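Local coordinates for SusD-like carbohydrate binding protein BF1063 (PDB 3I4G) that probably binds carbohydrate at the outer membrane of the bacterium Bacteroides fragilis, at residues A[182-186]-A[227-231]; A[193-199]-A[251-255]. All blocks are in the same frame, centred on the assembly; numbering follows the deposited sequence.

Interaction 1: residues A[182-186]-A[227-231]; sequences PRFSA and LGDNA
R183 takes hold of D229 side-on, a worked example of a salt bridge tying two surface loops, one after helix 163-180 and one after helix 214-227. Its NE reaches OD2 of D229 at 3.0 Å, on the syn lone pair, while R183 NH2 meets D229 OD1 at 2.9 Å, on its syn side but 33° out of the carboxylate plane. Both oxygens lie near the guanidinium plane, although the carboxylate is turned 41° against it. CD2 of L227 lies over one guanidinium face, toward its rim; over the other is a water, 2.8 Å from S185 OG, that donates weakly to D229 OD1. From above the carboxylate plane the backbone N of S185 gives D229 OD2 a second bond of 3.0 Å.

ND2 of N230 points over the centre of the F184 ring, 3.5 Å from F184 CG, the amide steeply inclined to the ring. F184 CG leaves anti to the backbone N (chi1 -179°), carrying the ring beneath ND2, which bonds to K249 O. Q198 links both loops, NE2 to D229 OD2 and OE1 to F184 N, consistent with setting their spacing. With three clear donors directed at OD2, the aspartate is probably stabilised as the anion.

Interaction 2: residues A[193-199]-A[251-255]; sequences GRACKQA and NIFYI
I252 and F253 press against A199 in the first turn of helix 197-211. The two form a classic beta bulge, both facing I385 of strand 380-386. The chain turns a corner at F253, so successive side chains meet different parts of 193-199.

The apolar contacts centre on these two residues. The CG2 branch of I252, trans to the main-chain nitrogen, points into the first turn of the helix: it lies 3.5 Å from A199 N and 3.9 Å from C196 SG, with Q198 CB alongside. F253 continues the surface, its CB 3.8 Å from A199 CB and its CE1 near A195. The same ring also meets W48 and F127 edge-to-face. Beyond the corner, the ring of Y254 comes up against the backbone of G193, CE1 of Y254 lying 3.4 Å from G193 N.

Two waters bridge the segments. One accepts from C196 N and donates to the carbonyls of R194 and I252, joining the loop to the bulge; the second donates to G193 O and Y254 O. Capping belongs to the helix itself. C196 is the N-cap, and its SG, placed by a chi1 of 70° between backbone N and carbonyl carbon, accepts a weak bond from A199 N at 3.6 Å.

How the interactions relate
Taken together, the two contacts illustrate how chemistry follows depth. Interaction 1 is a surface contact between loops, carried by charge and direct hydrogen bonds; interaction 2 is buried, carried by methyl groups and rings, with waters bridging backbone atoms. Their centres lie about 10 Å apart, and their segments alternate along the chain, so the loop 182-186 leads into 193-199 and the loop 227-231 into 251-255. The first turn of helix 197-211 takes part in both, Q198 standing between them. The backbone joins them too, P182 O lying 2.8 Å from K197 N in a probable hydrogen bond, and F184 CE2 packs 3.4 Å from N251 O.

Interaction 1: residues A[182-186]-A[227-231]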
loop_
_atom_site.group_PDB
_atom_site.type_symbol
_atom_site.label_atom_id
_atom_site.label_comp_id
_atom_site.label_asym_id
_atom_site.label_seq_id
_atom_site.Cartn_x
_atom_site.Cartn_y
_atom_site.Cartn_z
ATOM N N PRO A 182 -11.753 12.663 16.766
ATOM C CA PRO A 182 -11.896 14.014 16.215
ATOM C C PRO A 182 -11.858 14.024 14.707
ATOM O O PRO A 182 -11.150 13.231 14.083
ATOM C CB PRO A 182 -10.715 14.794 16.788
ATOM C CG PRO A 182 -9.909 13.827 17.615
ATOM C CD PRO A 182 -10.493 12.459 17.510
ATOM N N ARG A 183 -12.586 14.962 14.128
ATOM C CA ARG A 183 -12.526 15.172 12.687
ATOM C C ARG A 183 -11.145 15.658 12.326
ATOM O O ARG A 183 -10.448 16.283 13.117
ATOM C CB ARG A 183 -13.614 16.153 12.239
ATOM C CG ARG A 183 -13.408 17.562 12.707
ATOM C CD ARG A 183 -14.648 18.375 12.463
ATOM N NE ARG A 183 -14.937 18.487 11.033
ATOM C CZ ARG A 183 -16.143 18.714 10.522
ATOM N NH1 ARG A 183 -17.220 18.815 11.298
ATOM N NH2 ARG A 183 -16.274 18.857 9.220
ATOM N N PHE A 184 -10.770 15.404 11.076
ATOM C CA PHE A 184 -9.469 15.776 10.500
ATOM C C PHE A 184 -9.141 17.245 10.740
ATOM O O PHE A 184 -8.001 17.584 11.148
ATOM C CB PHE A 184 -9.492 15.488 8.981
ATOM C CG PHE A 184 -8.201 15.812 8.273
ATOM C CD1 PHE A 184 -7.975 17.096 7.778
ATOM C CD2 PHE A 184 -7.198 14.852 8.116
ATOM C CE1 PHE A 184 -6.806 17.408 7.107
ATOM C CE2 PHE A 184 -6.025 15.186 7.434
ATOM C CZ PHE A 184 -5.836 16.484 6.948
ATOM N N SER A 185 -10.120 18.138 10.554
ATOM C CA SER A 185 -9.844 19.572 10.710
ATOM C C SER A 185 -9.468 19.957 12.147
ATOM O O SER A 185 -8.907 21.025 12.366
ATOM C CB SER A 185 -11.017 20.411 10.233
ATOM O OG SER A 185 -12.114 20.228 11.068
ATOM N N ALA A 186 -9.825 19.124 13.121
ATOM C CA ALA A 186 -9.514 19.355 14.528
ATOM C C ALA A 186 -8.209 18.743 15.017
ATOM O O ALA A 186 -7.915 18.853 16.198
ATOM C CB ALA A 186 -10.697 18.823 15.376
ATOM N N LEU A 227 -18.084 15.752 5.084
ATOM C CA LEU A 227 -17.491 16.443 6.222
ATOM C C LEU A 227 -16.721 17.669 5.732
ATOM O O LEU A 227 -16.671 18.719 6.392
ATOM C CB LEU A 227 -16.587 15.521 7.045
ATOM C CG LEU A 227 -17.307 14.592 8.023
ATOM C CD1 LEU A 227 -16.459 13.394 8.385
ATOM C CD2 LEU A 227 -17.738 15.390 9.260
ATOM N N GLY A 228 -16.110 17.556 4.564
ATOM C CA GLY A 228 -15.526 18.738 3.933
ATOM C C GLY A 228 -14.175 19.188 4.418
ATOM O O GLY A 228 -13.738 20.289 4.122
ATOM N N ASP A 229 -13.484 18.342 5.171
ATOM C CA ASP A 229 -12.164 18.681 5.719
ATOM C C ASP A 229 -11.035 18.353 4.777
ATOM O O ASP A 229 -9.905 18.813 5.006
ATOM C CB ASP A 229 -11.870 17.933 7.031
ATOM C CG ASP A 229 -12.835 18.240 8.149
ATOM O OD1 ASP A 229 -13.611 19.182 8.030
ATOM O OD2 ASP A 229 -12.756 17.525 9.184
ATOM N N ASN A 230 -11.301 17.535 3.747
ATOM C CA ASN A 230 -10.256 17.038 2.884
ATOM C C ASN A 230 -10.402 17.512 1.444
ATOM O O ASN A 230 -11.474 17.865 0.974
ATOM C CB ASN A 230 -10.268 15.522 2.981
ATOM C CG ASN A 230 -9.981 15.044 4.388
ATOM O OD1 ASN A 230 -10.879 14.568 5.100
ATOM N ND2 ASN A 230 -8.746 15.212 4.819
ATOM N N ALA A 231 -9.266 17.500 0.758
ATOM C CA ALA A 231 -9.205 17.995 -0.612
ATOM C C ALA A 231 -7.996 17.433 -1.289
ATOM O O ALA A 231 -7.030 17.087 -0.648
ATOM C CB ALA A 231 -9.113 19.520 -0.619
HETATM O O HOH W 1 -14.098 21.903 10.059
#

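Interaction 2: residues A[193-199]-A[251-255]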
loop_
_atom_site.group_PDB
_atom_site.type_symbol
_atom_site.label_atom_id
_atom_site.label_comp_id
_atom_site.label_asym_id
_atom_site.label_seq_id
_atom_site.Cartn_x
_atom_site.Cartn_y
_atom_site.Cartn_z
ATOM N N GLY A 193 -0.296 12.043 12.815
ATOM C CA GLY A 193 -0.171 10.607 12.908
ATOM C C GLY A 193 -1.319 9.970 13.664
ATOM O O GLY A 193 -1.605 8.798 13.481
ATOM N N ARG A 194 -1.981 10.731 14.522
ATOM C CA ARG A 194 -3.130 10.190 15.296
ATOM C C ARG A 194 -4.326 9.958 14.380
ATOM O O ARG A 194 -4.527 10.679 13.382
ATOM C CB ARG A 194 -3.533 11.132 16.419
ATOM C CG ARG A 194 -2.451 11.441 17.435
ATOM C CD ARG A 194 -2.346 10.483 18.570
ATOM N NE ARG A 194 -3.493 10.500 19.505
ATOM C CZ ARG A 194 -3.669 11.315 20.538
ATOM N NH1 ARG A 194 -2.867 12.335 20.773
ATOM N NH2 ARG A 194 -4.739 11.172 21.295
ATOM N N ALA A 195 -5.120 8.945 14.692
ATOM C CA ALA A 195 -6.310 8.590 13.899
ATOM C C ALA A 195 -7.456 9.585 14.038
ATOM O O ALA A 195 -7.845 9.914 15.138
ATOM C CB ALA A 195 -6.817 7.185 14.279
ATOM N N CYS A 196 -7.970 10.057 12.911
ATOM C CA CYS A 196 -9.132 10.909 12.903
ATOM C C CYS A 196 -10.398 10.169 12.453
ATOM O O CYS A 196 -10.347 9.042 11.980
ATOM C CB CYS A 196 -8.898 12.137 12.012
ATOM S SG CYS A 196 -8.815 11.813 10.273
ATOM N N LYS A 197 -11.532 10.830 12.601
ATOM C CA LYS A 197 -12.818 10.303 12.219
ATOM C C LYS A 197 -12.775 9.750 10.800
ATOM O O LYS A 197 -13.210 8.640 10.515
ATOM C CB LYS A 197 -13.859 11.439 12.333
ATOM C CG LYS A 197 -15.266 11.056 11.987
ATOM C CD LYS A 197 -16.259 12.220 12.161
ATOM C CE LYS A 197 -16.259 12.875 13.536
ATOM N NZ LYS A 197 -16.763 11.912 14.563
ATOM N N GLN A 198 -12.250 10.554 9.885
ATOM C CA GLN A 198 -12.157 10.160 8.476
ATOM C C GLN A 198 -11.269 8.949 8.240
ATOM O O GLN A 198 -11.510 8.210 7.271
ATOM C CB GLN A 198 -11.684 11.351 7.633
ATOM C CG GLN A 198 -12.713 12.473 7.501
ATOM C CD GLN A 198 -12.613 13.552 8.568
ATOM O OE1 GLN A 198 -12.114 13.324 9.712
ATOM N NE2 GLN A 198 -13.057 14.768 8.198
ATOM N N ALA A 199 -10.237 8.732 9.054
ATOM C CA ALA A 199 -9.420 7.508 8.931
ATOM C C ALA A 199 -10.272 6.282 9.233
ATOM O O ALA A 199 -10.237 5.278 8.492
ATOM C CB ALA A 199 -8.180 7.573 9.848
ATOM N N ASN A 251 -3.795 13.755 2.829
ATOM C CA ASN A 251 -3.290 12.600 3.572
ATOM C C ASN A 251 -4.050 12.497 4.900
ATOM O O ASN A 251 -3.773 13.198 5.848
ATOM C CB ASN A 251 -1.780 12.692 3.781
ATOM C CG ASN A 251 -0.993 12.488 2.499
ATOM O OD1 ASN A 251 -1.507 11.921 1.523
ATOM N ND2 ASN A 251 0.250 12.976 2.483
ATOM N N ILE A 252 -5.020 11.601 4.919
ATOM C CA ILE A 252 -5.946 11.418 6.043
ATOM C C ILE A 252 -5.302 10.620 7.158
ATOM O O ILE A 252 -5.415 10.989 8.322
ATOM C CB ILE A 252 -7.229 10.755 5.543
ATOM C CG1 ILE A 252 -8.022 11.754 4.697
ATOM C CG2 ILE A 252 -8.104 10.262 6.715
ATOM C CD1 ILE A 252 -9.143 11.146 3.833
ATOM N N PHE A 253 -4.653 9.516 6.799
ATOM C CA PHE A 253 -3.959 8.646 7.761
ATOM C C PHE A 253 -2.616 8.298 7.145
ATOM O O PHE A 253 -2.551 7.946 5.972
ATOM C CB PHE A 253 -4.795 7.404 8.127
ATOM C CG PHE A 253 -4.213 6.602 9.265
ATOM C CD1 PHE A 253 -4.188 7.107 10.545
ATOM C CD2 PHE A 253 -3.690 5.339 9.057
ATOM C CE1 PHE A 253 -3.581 6.402 11.574
ATOM C CE2 PHE A 253 -3.109 4.627 10.112
ATOM C CZ PHE A 253 -3.049 5.161 11.349
ATOM N N TYR A 254 -1.556 8.341 7.929
ATOM C CA TYR A 254 -0.200 8.161 7.428
ATOM C C TYR A 254 0.725 7.734 8.528
ATOM O O TYR A 254 0.392 7.834 9.738
ATOM C CB TYR A 254 0.293 9.481 6.806
ATOM C CG TYR A 254 0.093 10.687 7.679
ATOM C CD1 TYR A 254 0.970 10.951 8.741
ATOM C CD2 TYR A 254 -0.969 11.566 7.461
ATOM C CE1 TYR A 254 0.765 12.093 9.556
ATOM C CE2 TYR A 254 -1.153 12.674 8.244
ATOM C CZ TYR A 254 -0.294 12.940 9.276
ATOM O OH TYR A 254 -0.507 14.064 10.077
ATOM N N ILE A 255 1.915 7.273 8.136
ATOM C CA ILE A 255 2.996 6.969 9.063
ATOM C C ILE A 255 4.100 7.997 8.855
ATOM O O ILE A 255 4.626 8.128 7.743
ATOM C CB ILE A 255 3.571 5.555 8.853
ATOM C CG1 ILE A 255 2.495 4.472 8.735
ATOM C CG2 ILE A 255 4.539 5.273 9.985
ATOM C CD1 ILE A 255 1.499 4.404 9.931
HETATM O O HOH W 2 0.495 7.279 12.409
HETATM O O HOH W 3 -5.847 10.131 10.876
#